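Local coordinates for protein sesquisabinene B synthase 2 (Santalum album, PDB 6A2A) that probably cyclises farnesyl diphosphate to sesquisabinene B with the help of magnesium or manganese ions, at residues 190-195 with 209-214; 217-222 with 532-537. All blocks are in the same frame, centred on the assembly; numbering follows the deposited sequence.

Interaction 1. Residues 190-195 with 209-214; sequences KLKSIE and HALDLP
Leu211 reaches across to Leu191, Lys192 and Glu195, and its two methyls make most of the close approaches. On the apolar side, Leu211 CD2 lies 4.1 Å from Leu191 CB, while Leu211 CD1 comes up against the backbone, 4.0 Å from Leu191 C. CD1 of Leu211 also meets the side chain of Glu195, which approaches from the opposite direction: the gap from Leu211 CD1 to Glu195 CD is 3.7 Å. Glu195 keeps its chain extended, with CG anti to the backbone N (chi1 -174°), and this lays CB, CG and the carboxylate all beside that one methyl. Lys192 bends at its last torsion (chi4 -37°), which brings its end back toward Leu211, where Lys192 NZ merely packs against Leu211 CD2 at 4.1 Å.

What meets here are the C-terminal ends of two consecutive helices, 178-192 and 201-212, in the N-terminal terpene synthase domain, a largely alpha-helical unit. Lys192 and Leu211 are the closest backbone pair, with CA atoms 7.5 Å apart. Ser193 has already left helical geometry, and the turn that follows brings Glu195 back against the second helix.

The polar links are thin and lie toward the surface. Lys192 has its polar tie through a water, which donates a hydrogen bond to Leu211 O at 2.6 Å and accepts a weak one from Lys192 NZ at 3.4 Å. Like charges also come near each other, Glu195 OE2 and Asp212 OD1 being 4.3 Å apart, which probably disfavours a closer approach. Glu195 OE2 has a weak hydrogen bond to Ser208 OG, just ahead of the second segment.

Interaction 2. Residues 217-222 with 532-537; sequences WRTIRY and SHFFYQ
Phe534 O, on the helix whose aromatic side chains pack against Arg218, Thr219 and Tyr222, accepts a nearly straight hydrogen bond from Gln537 NE2 at 3.0 Å; the donor lies in the carbonyl plane, on a lone pair. Phe534 itself swings CG anti to the backbone N (chi1 -175°), which carries its ring in among those three. Phe534 CE2 comes 3.4 Å from Tyr222 CG, the two ring planes inclined at 37°, and Thr219 CG2 packs on Phe534 CB. The Arg218 guanidinium meets the ring edge through NH1; its other nitrogens are held by the end of the preceding helix. Phe535 completes the aromatic cluster, pointing its edge at the face of Tyr222 with ring centroids 5.4 Å apart. Thr219, at the N-cap of helix 220-232, accepts from the Tyr222 backbone N through OG1 at 3.2 Å, and the Tyr222 hydroxyl hydrogen-bonds to Met287 O.

One residue earlier on the helix, His533 stacks offset on the six-membered ring of Trp217, planes 8° apart and centroids at 4.4 Å. Trp217 CB adds a CH-pi contact over the imidazole, whose NE2 is hydrogen-bonded to Trp504 NE1. Trp217 O is buried here without a partner. The aromatic cluster and the Trp217-His533 stack join the approach to helix 220-232 to helix 521-535 in the helical terpene synthase fold, with the Phe535 side chain about 8 Å from that of Asn460, a magnesium ligand of this protein, although no metal is bound in this chain.

In the fold
The two interactions come in series along the chain, their centres about 16 Å apart. Interaction 1 joins consecutive helices 178-192 and 201-212 near the surface, about 21 Å from the centre of the chain; interaction 2 lies deep, about 5 Å from it, and brings together segments 310 residues apart. The short connection between helices 201-212 and 220-232 leads from one to the other. Arg218 bridges them through two probable hydrogen bonds, its NH2 2.9 Å from His209 O and its NE 3.0 Å from Leu213 O. The end of an N-terminal-domain helix is thus probably hydrogen-bonded to the segment packed on helix 521-535, consistent with a continuous join between that domain and the metal-binding helical domain.

Interaction 1. Residues 190-195 with 209-214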
# COMPACT_ATOMS: atom_id res chain seq x y z
N LYS A 190 -19.20 -34.02 -35.28
CA LYS A 190 -19.20 -33.47 -36.67
C LYS A 190 -18.14 -32.38 -36.83
O LYS A 190 -17.41 -32.36 -37.86
CB LYS A 190 -20.56 -32.88 -37.05
CG LYS A 190 -21.68 -33.88 -37.22
CD LYS A 190 -21.22 -35.14 -37.88
CE LYS A 190 -22.31 -36.13 -38.16
NZ LYS A 190 -21.73 -37.40 -38.66
N LEU A 191 -18.02 -31.49 -35.85
CA LEU A 191 -16.98 -30.43 -35.98
C LEU A 191 -15.59 -31.06 -35.90
O LEU A 191 -14.66 -30.64 -36.66
CB LEU A 191 -17.16 -29.34 -34.90
CG LEU A 191 -18.42 -28.50 -35.00
CD1 LEU A 191 -18.59 -27.67 -33.74
CD2 LEU A 191 -18.43 -27.59 -36.23
N LYS A 192 -15.38 -32.03 -35.01
CA LYS A 192 -14.08 -32.66 -34.91
C LYS A 192 -13.70 -33.31 -36.23
O LYS A 192 -12.50 -33.28 -36.56
CB LYS A 192 -13.99 -33.72 -33.81
CG LYS A 192 -13.76 -33.19 -32.42
CD LYS A 192 -13.40 -34.29 -31.46
CE LYS A 192 -13.53 -33.91 -29.99
NZ LYS A 192 -13.14 -32.51 -29.73
N SER A 193 -14.66 -33.82 -37.00
CA SER A 193 -14.35 -34.48 -38.30
C SER A 193 -13.87 -33.45 -39.33
O SER A 193 -13.77 -33.81 -40.53
CB SER A 193 -15.54 -35.19 -38.87
OG SER A 193 -15.91 -36.27 -38.04
N ILE A 194 -13.65 -32.20 -38.90
CA ILE A 194 -13.17 -31.13 -39.81
C ILE A 194 -12.21 -30.15 -39.12
O ILE A 194 -11.70 -29.28 -39.77
CB ILE A 194 -14.35 -30.41 -40.45
CG1 ILE A 194 -15.16 -29.60 -39.43
CG2 ILE A 194 -15.25 -31.37 -41.20
CD1 ILE A 194 -16.29 -28.79 -40.00
N GLU A 195 -11.92 -30.29 -37.82
CA GLU A 195 -11.10 -29.33 -37.10
C GLU A 195 -9.76 -29.30 -37.84
O GLU A 195 -9.25 -30.37 -38.25
CB GLU A 195 -10.88 -29.74 -35.63
CG GLU A 195 -10.15 -28.71 -34.79
CD GLU A 195 -9.83 -29.14 -33.35
OE1 GLU A 195 -10.04 -30.34 -33.00
OE2 GLU A 195 -9.42 -28.26 -32.54
N HIS A 209 -11.15 -23.07 -31.76
CA HIS A 209 -11.21 -22.36 -30.51
C HIS A 209 -12.35 -22.93 -29.68
O HIS A 209 -12.18 -23.21 -28.48
CB HIS A 209 -11.40 -20.89 -30.78
CG HIS A 209 -11.25 -19.97 -29.61
ND1 HIS A 209 -10.01 -19.65 -29.11
CD2 HIS A 209 -12.13 -19.18 -28.98
CE1 HIS A 209 -10.13 -18.69 -28.21
NE2 HIS A 209 -11.42 -18.37 -28.10
N ALA A 210 -13.49 -23.15 -30.32
CA ALA A 210 -14.67 -23.69 -29.65
C ALA A 210 -14.47 -25.12 -29.17
O ALA A 210 -14.94 -25.47 -28.07
CB ALA A 210 -15.85 -23.64 -30.56
N LEU A 211 -13.85 -25.98 -29.97
CA LEU A 211 -13.61 -27.35 -29.59
C LEU A 211 -12.66 -27.43 -28.38
O LEU A 211 -12.77 -28.34 -27.56
CB LEU A 211 -13.08 -28.12 -30.80
CG LEU A 211 -14.14 -28.42 -31.86
CD1 LEU A 211 -13.49 -29.04 -33.09
CD2 LEU A 211 -15.20 -29.38 -31.31
N ASP A 212 -11.72 -26.51 -28.30
CA ASP A 212 -10.87 -26.39 -27.09
C ASP A 212 -11.70 -26.04 -25.88
O ASP A 212 -11.60 -26.74 -24.85
CB ASP A 212 -9.76 -25.36 -27.28
CG ASP A 212 -8.63 -25.84 -28.17
OD1 ASP A 212 -8.55 -27.02 -28.54
OD2 ASP A 212 -7.85 -24.97 -28.53
N LEU A 213 -12.49 -24.96 -25.95
CA LEU A 213 -13.43 -24.56 -24.86
C LEU A 213 -14.63 -23.86 -25.49
O LEU A 213 -14.45 -22.91 -26.27
CB LEU A 213 -12.79 -23.60 -23.86
CG LEU A 213 -11.80 -24.20 -22.86
CD1 LEU A 213 -11.13 -23.08 -22.08
CD2 LEU A 213 -12.46 -25.18 -21.91
N PRO A 214 -15.85 -24.27 -25.14
CA PRO A 214 -17.00 -23.49 -25.60
C PRO A 214 -17.01 -22.06 -25.06
O PRO A 214 -16.42 -21.76 -24.01
CB PRO A 214 -18.23 -24.28 -25.12
CG PRO A 214 -17.69 -25.17 -24.05
CD PRO A 214 -16.23 -25.42 -24.32
O HOH W 1 -14.47 -30.33 -27.56

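Interaction 2. Residues 217-222 with 532-537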
# COMPACT_ATOMS: atom_id res chain seq x y z
N TRP A 217 -17.76 -21.43 -21.46
CA TRP A 217 -16.74 -21.84 -20.45
C TRP A 217 -15.50 -20.91 -20.46
O TRP A 217 -14.58 -21.10 -19.67
CB TRP A 217 -16.35 -23.30 -20.71
CG TRP A 217 -17.41 -24.29 -20.36
CD1 TRP A 217 -18.70 -24.03 -19.97
CD2 TRP A 217 -17.27 -25.71 -20.39
NE1 TRP A 217 -19.38 -25.20 -19.78
CE2 TRP A 217 -18.51 -26.24 -19.96
CE3 TRP A 217 -16.23 -26.58 -20.66
CZ2 TRP A 217 -18.70 -27.60 -19.86
CZ3 TRP A 217 -16.41 -27.92 -20.52
CH2 TRP A 217 -17.65 -28.44 -20.19
N ARG A 218 -15.46 -19.90 -21.30
CA ARG A 218 -14.30 -19.02 -21.41
C ARG A 218 -14.49 -17.77 -20.57
O ARG A 218 -15.63 -17.32 -20.32
CB ARG A 218 -14.02 -18.70 -22.90
CG ARG A 218 -13.49 -19.88 -23.68
CD ARG A 218 -13.25 -19.58 -25.19
NE ARG A 218 -12.54 -20.64 -25.84
CZ ARG A 218 -11.20 -20.79 -25.81
NH1 ARG A 218 -10.45 -19.99 -25.07
NH2 ARG A 218 -10.65 -21.78 -26.48
N THR A 219 -13.40 -17.12 -20.25
CA THR A 219 -13.44 -15.88 -19.55
C THR A 219 -13.87 -14.77 -20.49
O THR A 219 -13.69 -14.85 -21.73
CB THR A 219 -12.12 -15.45 -18.91
OG1 THR A 219 -11.20 -14.97 -19.89
CG2 THR A 219 -11.46 -16.53 -18.07
N ILE A 220 -14.45 -13.78 -19.90
CA ILE A 220 -14.86 -12.57 -20.73
C ILE A 220 -13.62 -11.84 -21.26
O ILE A 220 -13.53 -11.59 -22.45
CB ILE A 220 -15.76 -11.61 -19.97
CG1 ILE A 220 -17.04 -12.32 -19.56
CG2 ILE A 220 -16.12 -10.40 -20.82
CD1 ILE A 220 -17.83 -11.59 -18.47
N ARG A 221 -12.66 -11.56 -20.40
CA ARG A 221 -11.63 -10.58 -20.73
C ARG A 221 -10.62 -11.17 -21.70
O ARG A 221 -10.22 -10.48 -22.67
CB ARG A 221 -10.90 -10.06 -19.48
CG ARG A 221 -9.91 -8.95 -19.80
CD ARG A 221 -10.60 -7.74 -20.41
NE ARG A 221 -9.62 -6.67 -20.57
CZ ARG A 221 -9.85 -5.49 -21.16
NH1 ARG A 221 -11.07 -5.19 -21.62
NH2 ARG A 221 -8.83 -4.66 -21.30
N TYR A 222 -10.20 -12.41 -21.48
CA TYR A 222 -9.24 -13.03 -22.37
C TYR A 222 -9.91 -13.38 -23.70
O TYR A 222 -9.24 -13.33 -24.73
CB TYR A 222 -8.57 -14.25 -21.74
CG TYR A 222 -7.71 -13.90 -20.57
CD1 TYR A 222 -8.24 -13.83 -19.28
CD2 TYR A 222 -6.36 -13.63 -20.71
CE1 TYR A 222 -7.46 -13.44 -18.20
CE2 TYR A 222 -5.58 -13.26 -19.63
CZ TYR A 222 -6.13 -13.16 -18.37
OH TYR A 222 -5.39 -12.81 -17.27
N SER A 532 -10.90 -21.16 -14.24
CA SER A 532 -10.29 -22.46 -14.07
C SER A 532 -10.16 -23.20 -15.41
O SER A 532 -9.13 -23.80 -15.70
CB SER A 532 -11.04 -23.29 -13.04
OG SER A 532 -10.95 -22.63 -11.79
N HIS A 533 -11.20 -23.15 -16.19
CA HIS A 533 -11.14 -23.82 -17.49
C HIS A 533 -10.01 -23.21 -18.33
O HIS A 533 -9.26 -23.98 -18.98
CB HIS A 533 -12.42 -23.65 -18.35
CG HIS A 533 -13.59 -24.48 -17.94
ND1 HIS A 533 -13.59 -25.83 -18.01
CD2 HIS A 533 -14.79 -24.12 -17.44
CE1 HIS A 533 -14.76 -26.27 -17.64
NE2 HIS A 533 -15.49 -25.26 -17.25
N PHE A 534 -9.91 -21.89 -18.29
CA PHE A 534 -8.99 -21.20 -19.18
C PHE A 534 -7.55 -21.45 -18.75
O PHE A 534 -6.66 -21.67 -19.62
CB PHE A 534 -9.29 -19.71 -19.21
CG PHE A 534 -8.45 -18.98 -20.21
CD1 PHE A 534 -8.57 -19.27 -21.56
CD2 PHE A 534 -7.64 -17.95 -19.79
CE1 PHE A 534 -7.85 -18.53 -22.49
CE2 PHE A 534 -6.92 -17.22 -20.72
CZ PHE A 534 -7.04 -17.52 -22.05
N PHE A 535 -7.30 -21.43 -17.45
CA PHE A 535 -5.93 -21.49 -16.94
C PHE A 535 -5.45 -22.93 -16.68
O PHE A 535 -4.24 -23.14 -16.40
CB PHE A 535 -5.77 -20.58 -15.70
CG PHE A 535 -5.65 -19.14 -16.06
CD1 PHE A 535 -4.54 -18.68 -16.77
CD2 PHE A 535 -6.69 -18.26 -15.83
CE1 PHE A 535 -4.48 -17.36 -17.20
CE2 PHE A 535 -6.62 -16.94 -16.23
CZ PHE A 535 -5.50 -16.49 -16.89
N TYR A 536 -6.32 -23.93 -16.72
CA TYR A 536 -5.89 -25.35 -16.58
C TYR A 536 -6.30 -26.18 -17.81
O TYR A 536 -6.75 -27.30 -17.70
CB TYR A 536 -6.45 -25.87 -15.25
CG TYR A 536 -6.07 -24.99 -14.09
CD1 TYR A 536 -4.76 -24.88 -13.64
CD2 TYR A 536 -7.02 -24.27 -13.40
CE1 TYR A 536 -4.42 -24.05 -12.58
CE2 TYR A 536 -6.71 -23.44 -12.35
CZ TYR A 536 -5.40 -23.29 -11.96
OH TYR A 536 -5.13 -22.46 -10.90
N GLN A 537 -6.17 -25.64 -19.01
CA GLN A 537 -6.45 -26.42 -20.17
C GLN A 537 -5.52 -27.64 -20.20
O GLN A 537 -4.32 -27.56 -19.89
CB GLN A 537 -6.33 -25.56 -21.43
CG GLN A 537 -7.43 -24.53 -21.51
CD GLN A 537 -7.31 -23.66 -22.73
OE1 GLN A 537 -7.53 -24.14 -23.85
NE2 GLN A 537 -7.05 -22.38 -22.50